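Local coordinates for protein shikimate dehydrogenase (NADP(+)) (Thermotoga maritima, PDB 3U62) that probably catalyses the reversible NADPH-linked reduction of 3-dehydroshikimate to shikimate on the route to chorismate and the aromatic amino acids, at residues A[1-6]-A[28-33]; A[19-24]-A[245-250]; A[96-101]-A[222-227]. All coordinates share one frame; numbering follows the deposited sequence.

Interaction 1: A[1-6]-A[28-33]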
loop_
_atom_site.group_PDB
_atom_site.type_symbol
_atom_site.label_atom_id
_atom_site.label_comp_id
_atom_site.label_asym_id
_atom_site.label_seq_id
_atom_site.Cartn_x
_atom_site.Cartn_y
_atom_site.Cartn_z
ATOM N N MET A 1 22.365 11.888 -1.993
ATOM C CA MET A 1 21.875 10.676 -1.274
ATOM C C MET A 1 21.390 9.597 -2.240
ATOM O O MET A 1 20.968 9.893 -3.360
ATOM C CB MET A 1 20.764 11.040 -0.282
ATOM C CG MET A 1 21.246 11.859 0.917
ATOM S SD MET A 1 19.984 12.069 2.190
ATOM C CE MET A 1 18.865 13.221 1.393
ATOM N N LYS A 2 21.457 8.346 -1.792
ATOM C CA LYS A 2 21.068 7.194 -2.602
ATOM C C LYS A 2 19.853 6.491 -2.007
ATOM O O LYS A 2 19.810 6.213 -0.804
ATOM C CB LYS A 2 22.230 6.204 -2.722
ATOM C CG LYS A 2 23.423 6.715 -3.518
ATOM C CD LYS A 2 24.564 5.710 -3.493
ATOM C CE LYS A 2 25.777 6.226 -4.246
ATOM N NZ LYS A 2 26.932 5.291 -4.143
ATOM N N PHE A 3 18.869 6.210 -2.860
ATOM C CA PHE A 3 17.649 5.509 -2.465
ATOM C C PHE A 3 17.374 4.370 -3.441
ATOM O O PHE A 3 17.963 4.323 -4.523
ATOM C CB PHE A 3 16.458 6.478 -2.432
ATOM C CG PHE A 3 16.682 7.683 -1.562
ATOM C CD1 PHE A 3 17.143 8.878 -2.108
ATOM C CD2 PHE A 3 16.445 7.621 -0.192
ATOM C CE1 PHE A 3 17.361 9.994 -1.304
ATOM C CE2 PHE A 3 16.662 8.730 0.620
ATOM C CZ PHE A 3 17.118 9.920 0.063
ATOM N N CYS A 4 16.498 3.448 -3.050
ATOM C CA CYS A 4 16.025 2.402 -3.948
ATOM C C CYS A 4 14.701 1.851 -3.446
ATOM O O CYS A 4 14.199 2.263 -2.393
ATOM C CB CYS A 4 17.053 1.269 -4.076
ATOM S SG CYS A 4 17.427 0.394 -2.535
ATOM N N ILE A 5 14.129 0.932 -4.211
ATOM C CA ILE A 5 13.012 0.137 -3.740
ATOM C C ILE A 5 13.462 -1.321 -3.673
ATOM O O ILE A 5 14.065 -1.842 -4.616
ATOM C CB ILE A 5 11.745 0.318 -4.625
ATOM C CG1 ILE A 5 10.572 -0.521 -4.100
ATOM C CG2 ILE A 5 12.036 0.033 -6.104
ATOM C CD1 ILE A 5 9.473 0.294 -3.458
ATOM N N ILE A 6 13.188 -1.965 -2.542
ATOM C CA ILE A 6 13.502 -3.378 -2.370
ATOM C C ILE A 6 12.214 -4.193 -2.309
ATOM O O ILE A 6 11.184 -3.715 -1.823
ATOM C CB ILE A 6 14.419 -3.643 -1.131
ATOM C CG1 ILE A 6 13.696 -3.331 0.191
ATOM C CG2 ILE A 6 15.710 -2.817 -1.222
ATOM C CD1 ILE A 6 13.052 -4.563 0.849
ATOM N N MET A 28 18.367 18.263 -7.862
ATOM C CA MET A 28 18.983 17.491 -6.784
ATOM C C MET A 28 19.919 16.427 -7.338
ATOM O O MET A 28 19.757 15.975 -8.476
ATOM C CB MET A 28 17.904 16.830 -5.925
ATOM C CG MET A 28 17.061 17.803 -5.121
ATOM S SD MET A 28 15.650 16.989 -4.356
ATOM C CE MET A 28 14.871 18.384 -3.537
ATOM N N ASN A 29 20.895 16.025 -6.528
ATOM C CA ASN A 29 21.872 15.021 -6.940
ATOM C C ASN A 29 21.521 13.599 -6.499
ATOM O O ASN A 29 22.312 12.669 -6.691
ATOM C CB ASN A 29 23.277 15.408 -6.462
ATOM C CG ASN A 29 23.926 16.481 -7.330
ATOM O OD1 ASN A 29 25.043 16.921 -7.051
ATOM N ND2 ASN A 29 23.231 16.909 -8.381
ATOM N N HIS A 30 20.332 13.436 -5.926
ATOM C CA HIS A 30 19.889 12.141 -5.414
ATOM C C HIS A 30 19.553 11.155 -6.530
ATOM O O HIS A 30 19.259 11.551 -7.661
ATOM C CB HIS A 30 18.690 12.311 -4.474
ATOM C CG HIS A 30 18.866 13.406 -3.469
ATOM N ND1 HIS A 30 19.963 13.483 -2.639
ATOM C CD2 HIS A 30 18.092 14.475 -3.169
ATOM C CE1 HIS A 30 19.856 14.550 -1.868
ATOM N NE2 HIS A 30 18.730 15.170 -2.171
ATOM N N SER A 31 19.604 9.869 -6.192
ATOM C CA SER A 31 19.313 8.794 -7.133
ATOM C C SER A 31 18.381 7.763 -6.501
ATOM O O SER A 31 18.360 7.601 -5.277
ATOM C CB SER A 31 20.611 8.123 -7.586
ATOM O OG SER A 31 21.334 7.600 -6.481
ATOM N N TYR A 32 17.618 7.072 -7.342
ATOM C CA TYR A 32 16.687 6.043 -6.891
ATOM C C TYR A 32 16.836 4.795 -7.758
ATOM O O TYR A 32 16.659 4.852 -8.978
ATOM C CB TYR A 32 15.251 6.571 -6.942
ATOM C CG TYR A 32 14.231 5.775 -6.150
ATOM C CD1 TYR A 32 13.707 6.272 -4.954
ATOM C CD2 TYR A 32 13.775 4.538 -6.603
ATOM C CE1 TYR A 32 12.759 5.551 -4.229
ATOM C CE2 TYR A 32 12.833 3.809 -5.886
ATOM C CZ TYR A 32 12.328 4.321 -4.701
ATOM O OH TYR A 32 11.396 3.600 -3.993
ATOM N N GLY A 33 17.160 3.675 -7.117
ATOM C CA GLY A 33 17.371 2.412 -7.818
ATOM C C GLY A 33 16.372 1.329 -7.461
ATOM O O GLY A 33 15.249 1.618 -7.039
HETATM O O HOH W 1 23.179 9.595 -5.827
HETATM O O HOH W 2 20.333 5.153 -5.745
#
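Phe3 and Tyr32 face each other on neighbouring parallel strands in a beta-alpha-beta crossover through helix 15-26. Four backbone hydrogen bonds join them; Phe3 alone makes two, its N donating to Ser31 O (2.8 Å) and its O accepting from Gly33 N. Both aromatic side chains leave the same side of the sheet. Phe3 has CG anti to its carbonyl carbon (chi1 -55°), while Tyr32 has CG anti to its backbone N (chi1 -163°), a turn that brings its ring across toward strand 2-6. There Tyr32 CD1 meets Phe3 CB at 3.7 Å, one ring face lies against the Cys4 backbone, and the OH comes to 3.4 Å from Ile5 CB. That hydroxyl is hydrogen-bonded to Asn57 on the next strand; the Tyr32 side chain lies near Ser15 and that of Ile5 near Thr59, both predicted to bind shikimate. On the other side Ser31 OG lies 3.7 Å from Lys2 CG, and a water links this OG to Phe3 O. His30 turns its ring edge to the chain terminus: Met1 N donates to His30 ND1 at 3.0 Å, 3° out of the ring plane, and the bent Met1 chain runs alongside, placing CE 3.7 Å from His30 CE1.

Interaction 2: A[19-24]-A[245-250]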
loop_
_atom_site.group_PDB
_atom_site.type_symbol
_atom_site.label_atom_id
_atom_site.label_comp_id
_atom_site.label_asym_id
_atom_site.label_seq_id
_atom_site.Cartn_x
_atom_site.Cartn_y
_atom_site.Cartn_z
ATOM N N TYR A 19 10.933 9.007 -9.152
ATOM C CA TYR A 19 11.830 9.680 -8.214
ATOM C C TYR A 19 13.031 10.302 -8.930
ATOM O O TYR A 19 13.432 11.419 -8.601
ATOM C CB TYR A 19 12.300 8.733 -7.111
ATOM C CG TYR A 19 11.256 8.389 -6.067
ATOM C CD1 TYR A 19 10.413 7.290 -6.235
ATOM C CD2 TYR A 19 11.128 9.144 -4.900
ATOM C CE1 TYR A 19 9.460 6.959 -5.277
ATOM C CE2 TYR A 19 10.175 8.820 -3.934
ATOM C CZ TYR A 19 9.346 7.726 -4.130
ATOM O OH TYR A 19 8.404 7.396 -3.184
ATOM N N ASN A 20 13.593 9.589 -9.905
ATOM C CA ASN A 20 14.723 10.108 -10.680
ATOM C C ASN A 20 14.370 11.328 -11.526
ATOM O O ASN A 20 15.177 12.258 -11.637
ATOM C CB ASN A 20 15.352 9.017 -11.547
ATOM C CG ASN A 20 16.179 8.036 -10.739
ATOM O OD1 ASN A 20 16.942 8.425 -9.854
ATOM N ND2 ASN A 20 16.036 6.751 -11.045
ATOM N N GLU A 21 13.178 11.322 -12.126
ATOM C CA GLU A 21 12.689 12.489 -12.865
ATOM C C GLU A 21 12.480 13.659 -11.905
ATOM O O GLU A 21 12.812 14.801 -12.226
ATOM C CB GLU A 21 11.386 12.173 -13.612
ATOM C CG GLU A 21 10.901 13.297 -14.539
ATOM C CD GLU A 21 9.525 13.042 -15.149
ATOM O OE1 GLU A 21 8.849 12.059 -14.762
ATOM O OE2 GLU A 21 9.115 13.834 -16.026
ATOM N N TYR A 22 11.932 13.354 -10.730
ATOM C CA TYR A 22 11.697 14.342 -9.684
ATOM C C TYR A 22 13.001 14.989 -9.215
ATOM O O TYR A 22 13.086 16.218 -9.125
ATOM C CB TYR A 22 10.950 13.701 -8.507
ATOM C CG TYR A 22 10.936 14.536 -7.249
ATOM C CD1 TYR A 22 9.972 15.522 -7.056
ATOM C CD2 TYR A 22 11.888 14.335 -6.249
ATOM C CE1 TYR A 22 9.960 16.294 -5.903
ATOM C CE2 TYR A 22 11.885 15.101 -5.094
ATOM C CZ TYR A 22 10.919 16.076 -4.928
ATOM O OH TYR A 22 10.904 16.837 -3.787
ATOM N N PHE A 23 14.006 14.165 -8.917
ATOM C CA PHE A 23 15.310 14.669 -8.484
ATOM C C PHE A 23 15.943 15.566 -9.545
ATOM O O PHE A 23 16.480 16.627 -9.219
ATOM C CB PHE A 23 16.273 13.531 -8.120
ATOM C CG PHE A 23 15.842 12.707 -6.933
ATOM C CD1 PHE A 23 16.074 11.334 -6.912
ATOM C CD2 PHE A 23 15.210 13.295 -5.839
ATOM C CE1 PHE A 23 15.685 10.558 -5.824
ATOM C CE2 PHE A 23 14.811 12.525 -4.750
ATOM C CZ PHE A 23 15.052 11.156 -4.740
ATOM N N LYS A 24 15.876 15.138 -10.806
ATOM C CA LYS A 24 16.443 15.903 -11.914
ATOM C C LYS A 24 15.745 17.252 -12.091
ATOM O O LYS A 24 16.407 18.278 -12.259
ATOM C CB LYS A 24 16.410 15.103 -13.222
ATOM C CG LYS A 24 17.207 15.743 -14.355
ATOM C CD LYS A 24 17.123 14.935 -15.640
ATOM C CE LYS A 24 17.754 15.689 -16.802
ATOM N NZ LYS A 24 17.801 14.860 -18.045
ATOM N N LYS A 245 4.330 17.958 -7.426
ATOM C CA LYS A 245 3.048 18.031 -8.123
ATOM C C LYS A 245 3.216 17.926 -9.637
ATOM O O LYS A 245 2.400 17.291 -10.314
ATOM C CB LYS A 245 2.304 19.319 -7.762
ATOM C CG LYS A 245 1.738 19.333 -6.354
ATOM C CD LYS A 245 1.039 20.644 -6.059
ATOM C CE LYS A 245 0.509 20.672 -4.636
ATOM N NZ LYS A 245 -0.181 21.958 -4.330
ATOM N N GLU A 246 4.274 18.542 -10.158
ATOM C CA GLU A 246 4.558 18.499 -11.588
ATOM C C GLU A 246 4.935 17.090 -12.055
ATOM O O GLU A 246 4.397 16.602 -13.051
ATOM C CB GLU A 246 5.668 19.491 -11.941
ATOM C CG GLU A 246 5.942 19.620 -13.431
ATOM C CD GLU A 246 7.005 20.652 -13.738
ATOM O OE1 GLU A 246 8.028 20.287 -14.357
ATOM O OE2 GLU A 246 6.826 21.830 -13.357
ATOM N N VAL A 247 5.849 16.446 -11.332
ATOM C CA VAL A 247 6.385 15.148 -11.746
ATOM C C VAL A 247 5.477 13.985 -11.339
ATOM O O VAL A 247 5.073 13.187 -12.186
ATOM C CB VAL A 247 7.839 14.933 -11.238
ATOM C CG1 VAL A 247 8.331 13.520 -11.547
ATOM C CG2 VAL A 247 8.781 15.964 -11.851
ATOM N N PHE A 248 5.153 13.895 -10.050
ATOM C CA PHE A 248 4.326 12.799 -9.545
ATOM C C PHE A 248 2.843 12.940 -9.890
ATOM O O PHE A 248 2.100 11.961 -9.831
ATOM C CB PHE A 248 4.517 12.613 -8.038
ATOM C CG PHE A 248 5.733 11.807 -7.676
ATOM C CD1 PHE A 248 6.996 12.395 -7.658
ATOM C CD2 PHE A 248 5.618 10.458 -7.351
ATOM C CE1 PHE A 248 8.126 11.653 -7.322
ATOM C CE2 PHE A 248 6.744 9.707 -7.016
ATOM C CZ PHE A 248 7.999 10.306 -7.000
ATOM N N GLY A 249 2.418 14.149 -10.253
ATOM C CA GLY A 249 1.037 14.387 -10.674
ATOM C C GLY A 249 0.633 13.585 -11.903
ATOM O O GLY A 249 -0.560 13.425 -12.178
ATOM N N GLU A 250 1.631 13.082 -12.635
ATOM C CA GLU A 250 1.387 12.277 -13.834
ATOM C C GLU A 250 0.722 10.929 -13.528
ATOM O O GLU A 250 0.056 10.357 -14.397
ATOM C CB GLU A 250 2.676 12.092 -14.655
ATOM C CG GLU A 250 3.660 11.056 -14.113
ATOM C CD GLU A 250 4.939 10.973 -14.931
ATOM O OE1 GLU A 250 5.764 11.925 -14.869
ATOM O OE2 GLU A 250 5.131 9.949 -15.629
#
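The Tyr19 ring is filled on both faces: Phe248 CZ stands over the centre of one, 3.7 Å above the plane, and the ring of Tyr32 stacks on the other. Phe248 comes edge first, a T-shaped pair with ring planes at 78° and centroids 5.1 Å apart. The same Phe248 edge meets Tyr22, whose CB lies near the phenyl plane, 3.7 Å from CE1. Although Tyr19 CB leaves its helix away from segment 245-250, CG set beside the backbone N (chi1 -73°) carries the ring back under Phe248, with the OH hydrogen-bonded to Asn232. With an alanine at Tyr19, Phe248 would probably lose the ring face its edge points into, a gap would open between it and Tyr32, and Asn232 would be left without its hydroxyl mate. In fold terms the C-terminal helix 241-248 returns to pack on helix 15-26 of the substrate-binding domain, with Ala229 of helix 222-235 touching both Tyr19 and Phe248. Val247 fits beside the rings, its CG1 3.7 Å from Tyr22 N and against the extended Glu21 chain, which slides past it in the opposite direction. Beyond it two carboxylates crowd together, planes 84° apart: Glu21 OE1 lies 3.1 Å from Glu250 OE1, which is also 3.0 Å from Val247 O. Such a gathering of acceptors would be expected to raise the affinity of one carboxylate for a proton.

Interaction 3: A[96-101]-A[222-227]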
loop_
_atom_site.group_PDB
_atom_site.type_symbol
_atom_site.label_atom_id
_atom_site.label_comp_id
_atom_site.label_asym_id
_atom_site.label_seq_id
_atom_site.Cartn_x
_atom_site.Cartn_y
_atom_site.Cartn_z
ATOM N N VAL A 96 -0.595 6.587 5.614
ATOM C CA VAL A 96 -0.711 8.006 5.276
ATOM C C VAL A 96 -1.252 8.149 3.853
ATOM O O VAL A 96 -2.131 8.977 3.598
ATOM C CB VAL A 96 0.649 8.744 5.418
ATOM C CG1 VAL A 96 0.589 10.148 4.820
ATOM C CG2 VAL A 96 1.073 8.809 6.882
ATOM N N GLY A 97 -0.727 7.331 2.940
ATOM C CA GLY A 97 -1.208 7.280 1.563
ATOM C C GLY A 97 -2.694 6.982 1.475
ATOM O O GLY A 97 -3.404 7.589 0.672
ATOM N N VAL A 98 -3.160 6.053 2.309
ATOM C CA VAL A 98 -4.573 5.664 2.340
ATOM C C VAL A 98 -5.461 6.793 2.877
ATOM O O VAL A 98 -6.464 7.146 2.248
ATOM C CB VAL A 98 -4.807 4.354 3.142
ATOM C CG1 VAL A 98 -6.288 3.987 3.174
ATOM C CG2 VAL A 98 -4.004 3.206 2.547
ATOM N N VAL A 99 -5.090 7.356 4.027
ATOM C CA VAL A 99 -5.838 8.463 4.630
ATOM C C VAL A 99 -5.976 9.628 3.648
ATOM O O VAL A 99 -7.084 10.117 3.413
ATOM C CB VAL A 99 -5.201 8.950 5.962
ATOM C CG1 VAL A 99 -5.855 10.239 6.453
ATOM C CG2 VAL A 99 -5.300 7.874 7.031
ATOM N N LYS A 100 -4.854 10.049 3.070
ATOM C CA LYS A 100 -4.847 11.188 2.157
ATOM C C LYS A 100 -5.577 10.910 0.841
ATOM O O LYS A 100 -6.165 11.828 0.256
ATOM C CB LYS A 100 -3.422 11.691 1.917
ATOM C CG LYS A 100 -2.808 12.375 3.139
ATOM C CD LYS A 100 -1.610 13.256 2.792
ATOM C CE LYS A 100 -2.033 14.543 2.086
ATOM N NZ LYS A 100 -3.177 15.277 2.891
ATOM N N SER A 101 -5.548 9.657 0.382
ATOM C CA SER A 101 -6.269 9.260 -0.834
ATOM C C SER A 101 -7.785 9.361 -0.659
ATOM O O SER A 101 -8.521 9.508 -1.636
ATOM C CB SER A 101 -5.892 7.836 -1.259
ATOM O OG SER A 101 -6.458 6.869 -0.391
ATOM N N ASN A 222 -3.286 4.568 -7.378
ATOM C CA ASN A 222 -2.482 5.712 -7.811
ATOM C C ASN A 222 -2.436 6.873 -6.811
ATOM O O ASN A 222 -1.384 7.497 -6.643
ATOM C CB ASN A 222 -2.898 6.198 -9.205
ATOM C CG ASN A 222 -4.350 6.637 -9.271
ATOM O OD1 ASN A 222 -5.214 6.104 -8.570
ATOM N ND2 ASN A 222 -4.630 7.612 -10.128
ATOM N N LEU A 223 -3.564 7.163 -6.159
ATOM C CA LEU A 223 -3.609 8.211 -5.131
ATOM C C LEU A 223 -2.799 7.825 -3.896
ATOM O O LEU A 223 -2.051 8.645 -3.357
ATOM C CB LEU A 223 -5.054 8.537 -4.732
ATOM C CG LEU A 223 -5.847 9.547 -5.571
ATOM C CD1 LEU A 223 -7.321 9.489 -5.190
ATOM C CD2 LEU A 223 -5.307 10.970 -5.399
ATOM N N MET A 224 -2.958 6.577 -3.455
ATOM C CA MET A 224 -2.186 6.024 -2.344
ATOM C C MET A 224 -0.688 6.110 -2.634
ATOM O O MET A 224 0.091 6.512 -1.767
ATOM C CB MET A 224 -2.600 4.574 -2.077
ATOM C CG MET A 224 -1.879 3.895 -0.921
ATOM S SD MET A 224 -2.329 2.154 -0.795
ATOM C CE MET A 224 -1.211 1.602 0.492
ATOM N N PHE A 225 -0.300 5.738 -3.854
ATOM C CA PHE A 225 1.094 5.817 -4.286
ATOM C C PHE A 225 1.615 7.253 -4.252
ATOM O O PHE A 225 2.715 7.508 -3.758
ATOM C CB PHE A 225 1.278 5.228 -5.690
ATOM C CG PHE A 225 2.675 5.382 -6.219
ATOM C CD1 PHE A 225 3.660 4.455 -5.894
ATOM C CD2 PHE A 225 3.017 6.472 -7.016
ATOM C CE1 PHE A 225 4.961 4.600 -6.367
ATOM C CE2 PHE A 225 4.314 6.628 -7.491
ATOM C CZ PHE A 225 5.290 5.691 -7.167
ATOM N N TYR A 226 0.819 8.173 -4.794
ATOM C CA TYR A 226 1.138 9.599 -4.833
ATOM C C TYR A 226 1.426 10.141 -3.437
ATOM O O TYR A 226 2.454 10.786 -3.219
ATOM C CB TYR A 226 -0.027 10.359 -5.480
ATOM C CG TYR A 226 0.142 11.859 -5.619
ATOM C CD1 TYR A 226 0.785 12.409 -6.727
ATOM C CD2 TYR A 226 -0.382 12.732 -4.662
ATOM C CE1 TYR A 226 0.927 13.788 -6.869
ATOM C CE2 TYR A 226 -0.245 14.112 -4.791
ATOM C CZ TYR A 226 0.409 14.632 -5.897
ATOM O OH TYR A 226 0.546 15.995 -6.031
ATOM N N TYR A 227 0.530 9.863 -2.494
ATOM C CA TYR A 227 0.649 10.425 -1.153
ATOM C C TYR A 227 1.688 9.738 -0.266
ATOM O O TYR A 227 2.274 10.390 0.602
ATOM C CB TYR A 227 -0.713 10.497 -0.465
ATOM C CG TYR A 227 -1.619 11.574 -1.023
ATOM C CD1 TYR A 227 -2.820 11.246 -1.650
ATOM C CD2 TYR A 227 -1.275 12.925 -0.925
ATOM C CE1 TYR A 227 -3.659 12.229 -2.163
ATOM C CE2 TYR A 227 -2.104 13.918 -1.434
ATOM C CZ TYR A 227 -3.295 13.564 -2.049
ATOM O OH TYR A 227 -4.115 14.543 -2.556
HETATM O O HOH W 3 -6.902 13.032 -2.176
#
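Gly97 and Met224 mark the place where two helices meet: segments 96-101 and 222-227 cross at 119° with axes 7.4 Å apart, and the CA atoms of Gly97 and Met224 are only 4.2 Å from each other. The approach depends on the glycine, since a CB there would run into Met224 O. One turn on, Lys100 and Tyr227 cross at about a right angle. Lys100 CB sits over a face of the Tyr227 ring, 3.7 Å from the centroid and 21° off the normal, a CH-pi contact. The lysine chain then bends at its third and fourth torsions and follows the ring, so that CE comes to 3.5 Å from Tyr227 CD2, while NZ goes on to a salt bridge with Glu103. Tyr226 CD2 lies over the centre of the opposite face, which leaves the Tyr227 ring held between the lysine chain and its own neighbour. A water donates to Lys100 O (2.8 Å) and also bonds to Tyr227 OH, tying the phenol end to helix 94-101. Nearer the helix end, Ser101 CB packs on Leu223 CB at 3.6 Å. Its OG is turned between the backbone N and the carbonyl carbon (chi1 73°), where it donates back to Val98 O at 2.7 Å and also hydrogen-bonds Tyr197 OH; both bonds satisfy a buried hydroxyl. Fully extended, Met224 lies alongside Val98 and brings CE 3.8 Å from Val98 CG2, with Asp94 and Val199, predicted to bind shikimate and NADP(+) respectively, close to its side chain. As in other shikimate dehydrogenases, these are the linking helices: 94-101 leads into the Rossmann-type domain, 222-235 leads back out, and they cross between the two domains.

Overall arrangement
Interactions 1 and 2 share one block of the substrate-binding domain: helix 15-26, which connects the two strands of interaction 1, supplies a whole side of interaction 2. The two touch through Tyr19 and Asn20, whose ND2 probably bonds Tyr32 O. Interaction 1 lies at a sheet margin and relies on backbone bonds, with polar residues and waters on one side; interaction 2 is mostly buried aromatic packing with an acidic pair toward solvent at one end. Interaction 3 lies closest to the chain's centre, about 21 Å (centre to centre) from interaction 1, and pairs close helix backbones. It meets interaction 2 through Tyr226 and Phe225, which pack on Phe248, so helix 222-235 connects the domain junction to the C-terminal helix.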